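Long-range contacts in putative uncharacterized protein (Methanosarcina barkeri str. Fusaro, PDB 3P43), which probably acts as a manganese-dependent 3'-phosphoesterase in DNA repair, as a member of the LigD phosphoesterase superfamily with a beta-barrel fold: residues 102-107 with 123-128; 57-62 with 69-74. All blocks are in the same frame, centred on the assembly; numbering follows the deposited sequence.

Contact 1 of 2, residues 102-107 with 123-128; sequences IWDRGT and EGKELK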
# COMPACT_ATOMS: atom_id res chain seq x y z
N ILE A 102 4.09 -9.08 7.77
CA ILE A 102 2.81 -8.41 7.78
C ILE A 102 2.83 -7.35 8.87
O ILE A 102 2.91 -7.68 10.05
CB ILE A 102 1.64 -9.37 8.05
CG1 ILE A 102 1.65 -10.54 7.08
CG2 ILE A 102 0.31 -8.62 7.94
CD1 ILE A 102 1.11 -10.21 5.72
N TRP A 103 2.78 -6.08 8.46
CA TRP A 103 2.76 -4.96 9.38
C TRP A 103 1.34 -4.60 9.81
O TRP A 103 1.10 -4.28 10.97
CB TRP A 103 3.43 -3.75 8.75
CG TRP A 103 3.56 -2.55 9.65
CD1 TRP A 103 4.50 -2.35 10.62
CD2 TRP A 103 2.74 -1.38 9.65
NE1 TRP A 103 4.31 -1.14 11.22
CE2 TRP A 103 3.24 -0.52 10.64
CE3 TRP A 103 1.62 -0.97 8.90
CZ2 TRP A 103 2.66 0.72 10.92
CZ3 TRP A 103 1.05 0.26 9.17
CH2 TRP A 103 1.57 1.09 10.17
N ASP A 104 0.41 -4.64 8.86
CA ASP A 104 -1.00 -4.49 9.17
C ASP A 104 -1.84 -5.26 8.16
O ASP A 104 -1.37 -5.59 7.07
CB ASP A 104 -1.42 -3.01 9.19
CG ASP A 104 -2.76 -2.78 9.89
OD1 ASP A 104 -3.23 -3.68 10.61
OD2 ASP A 104 -3.34 -1.69 9.71
N ARG A 105 -3.08 -5.53 8.52
CA ARG A 105 -3.97 -6.29 7.65
C ARG A 105 -5.42 -6.01 8.02
O ARG A 105 -5.77 -5.93 9.19
CB ARG A 105 -3.66 -7.78 7.76
CG ARG A 105 -4.37 -8.63 6.72
CD ARG A 105 -4.45 -10.08 7.14
NE ARG A 105 -5.42 -10.79 6.31
CZ ARG A 105 -5.14 -11.31 5.12
NH1 ARG A 105 -3.91 -11.22 4.64
NH2 ARG A 105 -6.08 -11.93 4.42
N GLY A 106 -6.27 -5.87 7.01
CA GLY A 106 -7.66 -5.61 7.30
C GLY A 106 -8.53 -5.64 6.07
O GLY A 106 -8.17 -6.20 5.04
N THR A 107 -9.70 -5.02 6.19
CA THR A 107 -10.61 -4.85 5.07
C THR A 107 -10.79 -3.36 4.85
O THR A 107 -10.34 -2.54 5.65
CB THR A 107 -11.98 -5.46 5.37
OG1 THR A 107 -12.49 -4.90 6.58
CG2 THR A 107 -11.87 -6.98 5.51
N GLU A 123 -9.98 -0.56 7.65
CA GLU A 123 -10.31 -1.14 8.94
C GLU A 123 -9.22 -2.12 9.37
O GLU A 123 -9.39 -3.33 9.27
CB GLU A 123 -11.67 -1.84 8.89
CG GLU A 123 -12.15 -2.37 10.23
CD GLU A 123 -12.14 -1.31 11.31
OE1 GLU A 123 -12.93 -0.34 11.21
OE2 GLU A 123 -11.33 -1.43 12.26
N GLY A 124 -8.09 -1.58 9.83
CA GLY A 124 -6.98 -2.40 10.28
C GLY A 124 -6.68 -2.16 11.75
O GLY A 124 -7.46 -1.53 12.46
N LYS A 125 -5.53 -2.66 12.20
CA LYS A 125 -5.12 -2.51 13.60
C LYS A 125 -4.22 -1.30 13.78
O LYS A 125 -4.16 -0.71 14.85
CB LYS A 125 -4.39 -3.76 14.08
CG LYS A 125 -5.24 -5.02 14.10
CD LYS A 125 -4.47 -6.16 14.74
CE LYS A 125 -5.34 -7.39 14.92
NZ LYS A 125 -4.59 -8.49 15.57
N GLU A 126 -3.51 -0.94 12.72
CA GLU A 126 -2.67 0.25 12.73
C GLU A 126 -3.38 1.36 11.97
O GLU A 126 -3.47 2.49 12.43
CB GLU A 126 -1.32 -0.04 12.08
CG GLU A 126 -0.59 -1.24 12.66
CD GLU A 126 -0.14 -1.01 14.09
OE1 GLU A 126 -0.72 -0.15 14.78
OE2 GLU A 126 0.80 -1.71 14.53
N LEU A 127 -3.89 1.00 10.80
CA LEU A 127 -4.53 1.97 9.93
C LEU A 127 -6.05 1.85 10.02
O LEU A 127 -6.63 0.82 9.66
CB LEU A 127 -4.08 1.76 8.48
CG LEU A 127 -2.58 1.62 8.22
CD1 LEU A 127 -2.31 1.64 6.73
CD2 LEU A 127 -1.79 2.72 8.93
N LYS A 128 -6.68 2.91 10.51
CA LYS A 128 -8.13 3.00 10.53
C LYS A 128 -8.59 4.33 9.96
O LYS A 128 -7.95 5.36 10.17
CB LYS A 128 -8.66 2.84 11.95
CG LYS A 128 -8.23 1.58 12.65
CD LYS A 128 -8.68 1.59 14.10
CE LYS A 128 -8.26 0.33 14.83
NZ LYS A 128 -6.78 0.17 14.80
O HOH W 1 2.57 -3.39 13.07
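The carboxylate of Asp104 reaches into the turn 123-128 and gathers three of its backbone N-H groups. OD1 takes Lys125 N through its syn lone pair at 3.0 Å. OD2 accepts two donors from the same face of the carboxylate plane, Leu127 N at 3.0 Å and the more steeply placed Glu126 N. The anti torsion of Asp104 (chi1 -164°) carries this short acid toward the loop to meet them. Replaced by alanine, this position would offer no acceptor, and the three amides would probably be left without their mate, the loop less firmly tied to the strand. Close fitting continues at Gly106, where a CB would collide with Glu123 O. Beyond it Glu123 N bonds to Thr107 O (2.8 Å) in an antiparallel hydrogen-bonded pair. Trp103 also packs closely: Glu126 CG lies over its six-membered ring, and Leu127 CD2 meets the ring edge at CZ3 (3.8 Å). The solvent side is looser, with a water bridging Trp103 O and Glu126 OE2, and the exposed Lys125 and Glu123 turning their charged ends away from the strand. Trp103 and Asp104 form a classic beta bulge opposite Val34 of strand 31-38, and the turn leads from strand 117-123 into strand 130-135.

Contact 2 of 2, residues 57-62 with 69-74; sequences WAVPKE and TRRLAI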
# COMPACT_ATOMS: atom_id res chain seq x y z
N TRP A 57 1.67 -0.42 -3.84
CA TRP A 57 2.55 0.75 -3.79
C TRP A 57 3.68 0.50 -2.81
O TRP A 57 3.46 -0.07 -1.74
CB TRP A 57 1.79 2.00 -3.33
CG TRP A 57 0.74 2.53 -4.28
CD1 TRP A 57 0.88 3.55 -5.16
CD2 TRP A 57 -0.61 2.07 -4.40
NE1 TRP A 57 -0.31 3.76 -5.84
CE2 TRP A 57 -1.24 2.86 -5.38
CE3 TRP A 57 -1.36 1.06 -3.76
CZ2 TRP A 57 -2.57 2.67 -5.76
CZ3 TRP A 57 -2.68 0.88 -4.14
CH2 TRP A 57 -3.27 1.68 -5.12
N ALA A 58 4.89 0.93 -3.18
CA ALA A 58 6.01 0.96 -2.25
C ALA A 58 6.06 2.32 -1.54
O ALA A 58 6.13 3.36 -2.19
CB ALA A 58 7.31 0.71 -2.98
N VAL A 59 6.01 2.29 -0.21
CA VAL A 59 6.10 3.50 0.60
C VAL A 59 7.39 3.44 1.42
O VAL A 59 7.55 2.55 2.25
CB VAL A 59 4.89 3.60 1.56
CG1 VAL A 59 4.84 4.97 2.22
CG2 VAL A 59 3.60 3.32 0.81
N PRO A 60 8.31 4.38 1.18
CA PRO A 60 9.63 4.38 1.84
C PRO A 60 9.61 4.61 3.36
O PRO A 60 10.65 4.52 3.99
CB PRO A 60 10.39 5.51 1.14
CG PRO A 60 9.33 6.34 0.47
CD PRO A 60 8.21 5.41 0.13
N LYS A 61 8.44 4.88 3.94
CA LYS A 61 8.32 5.04 5.38
C LYS A 61 7.05 4.35 5.84
O LYS A 61 6.24 3.93 5.01
CB LYS A 61 8.27 6.52 5.76
CG LYS A 61 9.61 7.24 5.76
CD LYS A 61 9.42 8.74 5.91
CE LYS A 61 10.75 9.48 6.00
NZ LYS A 61 11.36 9.36 7.36
N GLU A 62 6.85 4.23 7.15
CA GLU A 62 5.64 3.62 7.67
C GLU A 62 4.41 4.38 7.18
O GLU A 62 4.40 5.62 7.19
CB GLU A 62 5.64 3.60 9.20
CG GLU A 62 6.79 2.85 9.85
CD GLU A 62 6.56 2.58 11.33
OE1 GLU A 62 5.55 3.08 11.87
OE2 GLU A 62 7.38 1.87 11.96
N THR A 69 0.37 13.86 8.13
CA THR A 69 1.60 13.37 7.50
C THR A 69 1.37 12.87 6.08
O THR A 69 0.47 12.05 5.85
CB THR A 69 2.22 12.23 8.33
OG1 THR A 69 2.43 12.68 9.68
CG2 THR A 69 3.54 11.78 7.72
N ARG A 70 2.18 13.34 5.13
CA ARG A 70 2.08 12.89 3.74
C ARG A 70 3.25 11.97 3.42
O ARG A 70 4.39 12.26 3.76
CB ARG A 70 2.10 14.07 2.77
CG ARG A 70 1.41 15.34 3.24
CD ARG A 70 -0.06 15.11 3.53
NE ARG A 70 -0.80 16.37 3.59
CZ ARG A 70 -1.93 16.54 4.26
NH1 ARG A 70 -2.44 15.53 4.95
NH2 ARG A 70 -2.54 17.71 4.26
N ARG A 71 2.96 10.85 2.75
CA ARG A 71 3.99 9.92 2.31
C ARG A 71 4.06 9.81 0.79
O ARG A 71 3.05 10.01 0.11
CB ARG A 71 3.75 8.53 2.90
CG ARG A 71 3.81 8.47 4.41
CD ARG A 71 5.23 8.56 4.91
NE ARG A 71 5.34 8.06 6.27
CZ ARG A 71 5.77 8.78 7.30
NH1 ARG A 71 6.15 10.03 7.12
NH2 ARG A 71 5.83 8.23 8.51
N LEU A 72 5.24 9.49 0.28
CA LEU A 72 5.38 9.11 -1.12
C LEU A 72 4.95 7.65 -1.29
O LEU A 72 5.33 6.79 -0.49
CB LEU A 72 6.83 9.27 -1.59
CG LEU A 72 7.19 8.59 -2.91
CD1 LEU A 72 6.50 9.28 -4.09
CD2 LEU A 72 8.70 8.54 -3.12
N ALA A 73 4.16 7.37 -2.32
CA ALA A 73 3.79 6.00 -2.64
C ALA A 73 4.06 5.74 -4.11
O ALA A 73 3.54 6.43 -4.97
CB ALA A 73 2.33 5.74 -2.31
N ILE A 74 4.90 4.75 -4.38
CA ILE A 74 5.29 4.41 -5.74
C ILE A 74 4.57 3.16 -6.21
O ILE A 74 4.77 2.09 -5.65
CB ILE A 74 6.81 4.17 -5.85
CG1 ILE A 74 7.58 5.27 -5.13
CG2 ILE A 74 7.24 4.07 -7.31
CD1 ILE A 74 9.07 4.99 -4.97
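Ala73 CB sits beside the indole of Trp57, 3.9 Å from its CD1, and also approaches Val59 CG2 at 4.1 Å. A methyl is enough here, because the broad tryptophan and the branched valine supply the bulk; Leu133 and Phe147 also pack on this apolar group. Val59, its CG1 anti to the backbone N (chi1 -169°), sends that methyl across to Arg71 CB at 3.8 Å. The backbones are those of a beta hairpin, strands 53-59 and 70-80, within the curled antiparallel sheet of the barrel. Ala58 and Ile74 are an antiparallel hydrogen-bonded pair, Ala58 N to Ile74 O at 2.7 Å and Ile74 N to Ala58 O at 2.9 Å, and the small Ala58 side chain lies near the bound manganese and phosphate. Past Val59 the regular pairing ends: Pro60, which has no N-H to offer, rests its CD on Leu72 O. Arg71, bent at chi2 (-74°), brings NE to Glu62 O at 2.8 Å, the acceptor lying in the guanidinium plane, and NH2 adds a weak bond to the same oxygen. Over one guanidinium face lies Lys61 CB, 3.3 Å from Arg71 NE, while the lysine's aliphatic chain crosses the arginine at about a right angle and its ammonium continues outward.

Overall arrangement
Contact 2 comes first along the chain, and the centres of the two contacts lie about 16 Å apart in the same curled antiparallel sheet. Contact 2 joins neighbouring strands 53-59 and 70-80, whereas contact 1 ties strand 98-114 to the turn between strands 117-123 and 130-135. Strands 31-38 and 42-50 connect the two regions, pairing in turn from 98-114 to 53-59. The contacts also touch directly, Trp103 CZ2 lying 3.8 Å from Glu62 OE1. Both belong to the 3'-phosphoesterase domain. The Ala58 side chain is about 5 Å from the manganese bound by His37, His43 and Asp45, the Trp103 side chain about 12 Å, so contact 2 is the likelier to bear on catalysis.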